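Local atomic coordinates of inactive glucansucrase (Lactobacillus reuteri, PDB entry 5JBD), a protein that belongs to glycoside hydrolase family 70, whose members are built round a TIM-type barrel, and carries a bound calcium ion. Residues Y469-Y483 / N668-F681. Numbering follows the deposited sequence.
Sequences YNETAQYMQEKSIYY and NHAYNVIAKNASLF
Y475 lies against helix 670-676 and gives the contact its aromatic centre. A670 CB sits over one ring face in a CH-pi contact, 4.0 Å from the centroid and 13° off the normal, while V673 CG1 meets the ring edge in plane. The CG1 and CD1 end of I674 reaches CE2 and OH. With CG anti to the backbone N (chi1 -164°), the ring reaches across the helix at a slant, from A670 to I674, and its hydroxyl bonds to D655 O.

M476 supplies the second apolar patch. Its SD touches V673 CG1 at 3.9 Å and makes an oblique Met-aromatic contact with F681. A bend at chi3 (72°) brings CE against the amide of N677, 3.7 Å from CG, and towards L680 CD2. Y469 backs this methionine, M476 CG lying over its ring face, and its OH comes 3.7 Å from L680 CD2.

Polar links join the other end through one water, which donates to Q474 OE1 and N668 O (2.6 Å) and accepts from Y475 N. Q474 also has E662 as a polar partner, and N668 ND2 bonds to T664 OG1. Within the segments, Q477 NE2 donates to Y475 O across the type II turn 474-477, and N677 ND2 folds back onto V673 O at 2.8 Å. That carbonyl also takes N677 N, the two donors coming from opposite faces of its plane.

The contact thus docks the loop between helices 465-468 and 483-496, which follows barrel strand 460-464, onto the helical pair 670-676 and 678-683 that precedes strand 688-691. I674 and F681, which also touch the loop, pack against helix 727-739, and I674 against strand 688-691.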
loop_
_atom_site.group_PDB
_atom_site.type_symbol
_atom_site.label_atom_id
_atom_site.label_comp_id
_atom_site.label_asym_id
_atom_site.label_seq_id
_atom_site.Cartn_x
_atom_site.Cartn_y
_atom_site.Cartn_z
ATOM N N TYR A 469 10.512 -4.959 17.713
ATOM C CA TYR A 469 11.274 -6.125 17.254
ATOM C C TYR A 469 12.118 -5.764 16.039
ATOM O O TYR A 469 11.736 -4.880 15.253
ATOM C CB TYR A 469 10.314 -7.286 16.914
ATOM C CG TYR A 469 9.529 -7.742 18.128
ATOM C CD1 TYR A 469 10.071 -8.676 19.028
ATOM C CD2 TYR A 469 8.266 -7.202 18.412
ATOM C CE1 TYR A 469 9.369 -9.067 20.170
ATOM C CE2 TYR A 469 7.557 -7.590 19.543
ATOM C CZ TYR A 469 8.098 -8.508 20.422
ATOM O OH TYR A 469 7.391 -8.883 21.547
ATOM N N ASN A 470 13.254 -6.456 15.884
ATOM C CA ASN A 470 14.059 -6.344 14.664
ATOM C C ASN A 470 13.277 -6.968 13.523
ATOM O O ASN A 470 13.093 -8.184 13.464
ATOM C CB ASN A 470 15.424 -7.014 14.829
ATOM C CG ASN A 470 16.318 -6.289 15.819
ATOM O OD1 ASN A 470 16.110 -5.112 16.132
ATOM N ND2 ASN A 470 17.345 -6.990 16.307
ATOM N N GLU A 471 12.794 -6.117 12.625
ATOM C CA GLU A 471 11.684 -6.473 11.742
ATOM C C GLU A 471 12.060 -7.345 10.542
ATOM O O GLU A 471 11.161 -7.889 9.903
ATOM C CB GLU A 471 10.939 -5.211 11.294
ATOM C CG GLU A 471 11.693 -4.300 10.329
ATOM C CD GLU A 471 11.141 -2.870 10.377
ATOM O OE1 GLU A 471 11.490 -2.132 11.310
ATOM O OE2 GLU A 471 10.341 -2.501 9.499
ATOM N N THR A 472 13.361 -7.474 10.237
ATOM C CA THR A 472 13.821 -8.404 9.185
ATOM C C THR A 472 14.145 -9.810 9.698
ATOM O O THR A 472 14.351 -10.704 8.882
ATOM C CB THR A 472 15.058 -7.880 8.434
ATOM O OG1 THR A 472 16.147 -7.771 9.345
ATOM C CG2 THR A 472 14.778 -6.518 7.808
ATOM N N ALA A 473 14.202 -10.022 11.018
ATOM C CA ALA A 473 14.388 -11.367 11.553
ATOM C C ALA A 473 13.060 -12.126 11.503
ATOM O O ALA A 473 12.020 -11.569 11.142
ATOM C CB ALA A 473 14.928 -11.324 12.976
ATOM N N GLN A 474 13.097 -13.408 11.852
ATOM C CA GLN A 474 11.866 -14.185 11.981
ATOM C C GLN A 474 10.940 -13.541 13.031
ATOM O O GLN A 474 11.397 -12.824 13.942
ATOM C CB GLN A 474 12.175 -15.651 12.315
ATOM C CG GLN A 474 12.795 -16.416 11.154
ATOM C CD GLN A 474 11.844 -16.604 9.997
ATOM O OE1 GLN A 474 10.760 -17.159 10.159
ATOM N NE2 GLN A 474 12.249 -16.161 8.812
ATOM N N TYR A 475 9.638 -13.749 12.861
ATOM C CA TYR A 475 8.640 -12.918 13.545
ATOM C C TYR A 475 8.752 -12.974 15.065
ATOM O O TYR A 475 8.651 -14.043 15.667
ATOM C CB TYR A 475 7.209 -13.281 13.092
ATOM C CG TYR A 475 6.180 -12.224 13.467
ATOM C CD1 TYR A 475 6.059 -11.039 12.726
ATOM C CD2 TYR A 475 5.353 -12.396 14.560
ATOM C CE1 TYR A 475 5.126 -10.067 13.065
ATOM C CE2 TYR A 475 4.415 -11.431 14.920
ATOM C CZ TYR A 475 4.301 -10.262 14.183
ATOM O OH TYR A 475 3.353 -9.319 14.565
ATOM N N MET A 476 8.981 -11.810 15.676
ATOM C CA MET A 476 9.154 -11.664 17.126
ATOM C C MET A 476 10.349 -12.426 17.747
ATOM O O MET A 476 10.430 -12.513 18.968
ATOM C CB MET A 476 7.847 -11.985 17.895
ATOM C CG MET A 476 6.722 -10.977 17.664
ATOM S SD MET A 476 5.141 -11.438 18.395
ATOM C CE MET A 476 5.444 -11.202 20.151
ATOM N N GLN A 477 11.298 -12.908 16.937
ATOM C CA GLN A 477 12.496 -13.608 17.474
ATOM C C GLN A 477 13.532 -12.693 18.140
ATOM O O GLN A 477 14.238 -13.150 19.034
ATOM C CB GLN A 477 13.225 -14.419 16.389
ATOM C CG GLN A 477 12.429 -15.547 15.748
ATOM C CD GLN A 477 11.589 -16.362 16.712
ATOM O OE1 GLN A 477 12.106 -17.167 17.493
ATOM N NE2 GLN A 477 10.270 -16.154 16.658
ATOM N N GLU A 478 13.635 -11.432 17.701
ATOM C CA GLU A 478 14.644 -10.486 18.217
ATOM C C GLU A 478 13.985 -9.180 18.650
ATOM O O GLU A 478 13.377 -8.491 17.827
ATOM C CB GLU A 478 15.681 -10.163 17.139
ATOM C CG GLU A 478 16.593 -11.320 16.761
ATOM C CD GLU A 478 17.539 -10.993 15.607
ATOM O OE1 GLU A 478 17.646 -9.820 15.185
ATOM O OE2 GLU A 478 18.195 -11.930 15.106
ATOM N N LYS A 479 14.121 -8.837 19.923
ATOM C CA LYS A 479 13.656 -7.543 20.403
ATOM C C LYS A 479 14.541 -6.410 19.869
ATOM O O LYS A 479 15.771 -6.552 19.752
ATOM C CB LYS A 479 13.644 -7.499 21.931
ATOM C CG LYS A 479 12.642 -8.433 22.577
ATOM C CD LYS A 479 12.855 -8.431 24.082
ATOM C CE LYS A 479 11.798 -9.249 24.798
ATOM N NZ LYS A 479 12.025 -9.179 26.269
ATOM N N SER A 480 13.906 -5.277 19.579
ATOM C CA SER A 480 14.617 -4.061 19.183
ATOM C C SER A 480 15.323 -3.462 20.395
ATOM O O SER A 480 14.940 -3.687 21.543
ATOM C CB SER A 480 13.633 -3.027 18.607
ATOM O OG SER A 480 14.203 -1.724 18.567
ATOM N N ILE A 481 16.345 -2.664 20.134
ATOM C CA ILE A 481 16.950 -1.830 21.188
ATOM C C ILE A 481 15.901 -1.003 21.968
ATOM O O ILE A 481 16.078 -0.728 23.159
ATOM C CB ILE A 481 18.054 -0.905 20.573
ATOM C CG1 ILE A 481 18.853 -0.163 21.647
ATOM C CG2 ILE A 481 17.496 0.044 19.505
ATOM C CD1 ILE A 481 19.965 0.730 21.110
ATOM N N TYR A 482 14.817 -0.603 21.308
ATOM C CA TYR A 482 13.802 0.241 21.960
ATOM C C TYR A 482 12.680 -0.516 22.680
ATOM O O TYR A 482 11.782 0.120 23.227
ATOM C CB TYR A 482 13.209 1.223 20.948
ATOM C CG TYR A 482 14.240 2.086 20.276
ATOM C CD1 TYR A 482 15.128 2.861 21.032
ATOM C CD2 TYR A 482 14.344 2.145 18.875
ATOM C CE1 TYR A 482 16.088 3.644 20.412
ATOM C CE2 TYR A 482 15.312 2.931 18.255
ATOM C CZ TYR A 482 16.172 3.689 19.035
ATOM O OH TYR A 482 17.125 4.486 18.424
ATOM N N TYR A 483 12.737 -1.850 22.717
ATOM C CA TYR A 483 11.661 -2.655 23.344
ATOM C C TYR A 483 11.389 -2.254 24.804
ATOM O O TYR A 483 10.223 -2.062 25.199
ATOM C CB TYR A 483 11.964 -4.172 23.247
ATOM C CG TYR A 483 10.905 -5.068 23.897
ATOM C CD1 TYR A 483 10.908 -5.308 25.272
ATOM C CD2 TYR A 483 9.893 -5.658 23.135
ATOM C CE1 TYR A 483 9.943 -6.093 25.871
ATOM C CE2 TYR A 483 8.940 -6.466 23.726
ATOM C CZ TYR A 483 8.973 -6.683 25.088
ATOM O OH TYR A 483 8.038 -7.472 25.688
ATOM N N ASN A 668 6.962 -20.628 12.744
ATOM C CA ASN A 668 7.373 -19.224 12.552
ATOM C C ASN A 668 6.407 -18.374 11.706
ATOM O O ASN A 668 6.673 -17.186 11.494
ATOM C CB ASN A 668 8.795 -19.144 11.960
ATOM C CG ASN A 668 9.884 -19.443 12.981
ATOM O OD1 ASN A 668 9.642 -19.501 14.183
ATOM N ND2 ASN A 668 11.100 -19.638 12.496
ATOM N N HIS A 669 5.304 -18.959 11.226
ATOM C CA HIS A 669 4.237 -18.178 10.608
ATOM C C HIS A 669 3.800 -17.105 11.595
ATOM O O HIS A 669 3.511 -17.405 12.749
ATOM C CB HIS A 669 3.018 -19.046 10.276
ATOM C CG HIS A 669 3.210 -19.961 9.103
ATOM N ND1 HIS A 669 2.174 -20.694 8.564
ATOM C CD2 HIS A 669 4.306 -20.264 8.368
ATOM C CE1 HIS A 669 2.617 -21.394 7.538
ATOM N NE2 HIS A 669 3.909 -21.148 7.396
ATOM N N ALA A 670 3.743 -15.862 11.142
ATOM C CA ALA A 670 3.330 -14.764 12.018
ATOM C C ALA A 670 2.003 -15.079 12.722
ATOM O O ALA A 670 1.859 -14.802 13.914
ATOM C CB ALA A 670 3.232 -13.458 11.231
ATOM N N TYR A 671 1.056 -15.704 12.009
ATOM C CA TYR A 671 -0.238 -16.024 12.618
ATOM C C TYR A 671 -0.072 -16.905 13.849
ATOM O O TYR A 671 -0.686 -16.645 14.881
ATOM C CB TYR A 671 -1.213 -16.658 11.609
ATOM C CG TYR A 671 -1.685 -15.742 10.471
ATOM C CD1 TYR A 671 -1.777 -14.359 10.629
ATOM C CD2 TYR A 671 -2.018 -16.273 9.231
ATOM C CE1 TYR A 671 -2.174 -13.536 9.585
ATOM C CE2 TYR A 671 -2.435 -15.463 8.188
ATOM C CZ TYR A 671 -2.524 -14.079 8.381
ATOM O OH TYR A 671 -2.923 -13.264 7.359
ATOM N N ASN A 672 0.799 -17.908 13.762
ATOM C CA ASN A 672 1.022 -18.818 14.888
ATOM C C ASN A 672 1.775 -18.165 16.040
ATOM O O ASN A 672 1.441 -18.380 17.211
ATOM C CB ASN A 672 1.716 -20.102 14.410
ATOM C CG ASN A 672 0.850 -20.888 13.425
ATOM O OD1 ASN A 672 -0.385 -20.788 13.453
ATOM N ND2 ASN A 672 1.480 -21.632 12.534
ATOM N N VAL A 673 2.785 -17.371 15.703
ATOM C CA VAL A 673 3.539 -16.622 16.717
ATOM C C VAL A 673 2.611 -15.639 17.445
ATOM O O VAL A 673 2.645 -15.555 18.675
ATOM C CB VAL A 673 4.768 -15.897 16.104
ATOM C CG1 VAL A 673 5.508 -15.092 17.169
ATOM C CG2 VAL A 673 5.695 -16.908 15.435
ATOM N N ILE A 674 1.752 -14.940 16.702
ATOM C CA ILE A 674 0.798 -13.979 17.305
ATOM C C ILE A 674 -0.152 -14.683 18.291
ATOM O O ILE A 674 -0.322 -14.226 19.429
ATOM C CB ILE A 674 0.022 -13.179 16.227
ATOM C CG1 ILE A 674 0.964 -12.237 15.474
ATOM C CG2 ILE A 674 -1.125 -12.372 16.836
ATOM C CD1 ILE A 674 0.473 -11.767 14.119
ATOM N N ALA A 675 -0.749 -15.793 17.853
ATOM C CA ALA A 675 -1.652 -16.597 18.700
ATOM C C ALA A 675 -0.985 -17.025 20.001
ATOM O O ALA A 675 -1.549 -16.847 21.082
ATOM C CB ALA A 675 -2.131 -17.827 17.942
ATOM N N LYS A 676 0.236 -17.553 19.887
ATOM C CA LYS A 676 1.006 -17.984 21.058
ATOM C C LYS A 676 1.269 -16.826 22.050
ATOM O O LYS A 676 1.296 -17.035 23.266
ATOM C CB LYS A 676 2.328 -18.607 20.597
ATOM C CG LYS A 676 3.121 -19.321 21.677
ATOM C CD LYS A 676 4.433 -19.863 21.109
ATOM C CE LYS A 676 5.490 -20.097 22.181
ATOM N NZ LYS A 676 5.453 -21.487 22.712
ATOM N N ASN A 677 1.426 -15.613 21.525
ATOM C CA ASN A 677 1.746 -14.417 22.330
ATOM C C ASN A 677 0.548 -13.514 22.660
ATOM O O ASN A 677 0.720 -12.380 23.094
ATOM C CB ASN A 677 2.830 -13.610 21.603
ATOM C CG ASN A 677 4.187 -14.273 21.684
ATOM O OD1 ASN A 677 4.865 -14.146 22.693
ATOM N ND2 ASN A 677 4.583 -14.981 20.633
ATOM N N ALA A 678 -0.669 -14.018 22.500
ATOM C CA ALA A 678 -1.864 -13.184 22.648
ATOM C C ALA A 678 -1.919 -12.454 23.992
ATOM O O ALA A 678 -2.299 -11.276 24.053
ATOM C CB ALA A 678 -3.123 -14.026 22.448
ATOM N N SER A 679 -1.531 -13.147 25.064
ATOM C CA SER A 679 -1.557 -12.565 26.417
ATOM C C SER A 679 -0.561 -11.416 26.586
ATOM O O SER A 679 -0.841 -10.475 27.322
ATOM C CB SER A 679 -1.272 -13.628 27.495
ATOM O OG SER A 679 -2.342 -14.545 27.604
ATOM N N LEU A 680 0.586 -11.507 25.910
ATOM C CA LEU A 680 1.566 -10.415 25.894
ATOM C C LEU A 680 0.943 -9.116 25.385
ATOM O O LEU A 680 1.095 -8.066 26.014
ATOM C CB LEU A 680 2.801 -10.773 25.044
ATOM C CG LEU A 680 3.879 -9.678 24.906
ATOM C CD1 LEU A 680 4.381 -9.202 26.275
ATOM C CD2 LEU A 680 5.030 -10.174 24.050
ATOM N N PHE A 681 0.213 -9.183 24.269
ATOM C CA PHE A 681 -0.360 -7.951 23.679
ATOM C C PHE A 681 -1.355 -7.291 24.645
ATOM O O PHE A 681 -1.387 -6.059 24.788
ATOM C CB PHE A 681 -1.010 -8.233 22.317
ATOM C CG PHE A 681 -0.080 -8.879 21.318
ATOM C CD1 PHE A 681 1.063 -8.224 20.890
ATOM C CD2 PHE A 681 -0.347 -10.141 20.812
ATOM C CE1 PHE A 681 1.929 -8.815 19.982
ATOM C CE2 PHE A 681 0.507 -10.740 19.892
ATOM C CZ PHE A 681 1.654 -10.073 19.478
HETATM O O HOH W 1 8.602 -15.518 10.803
#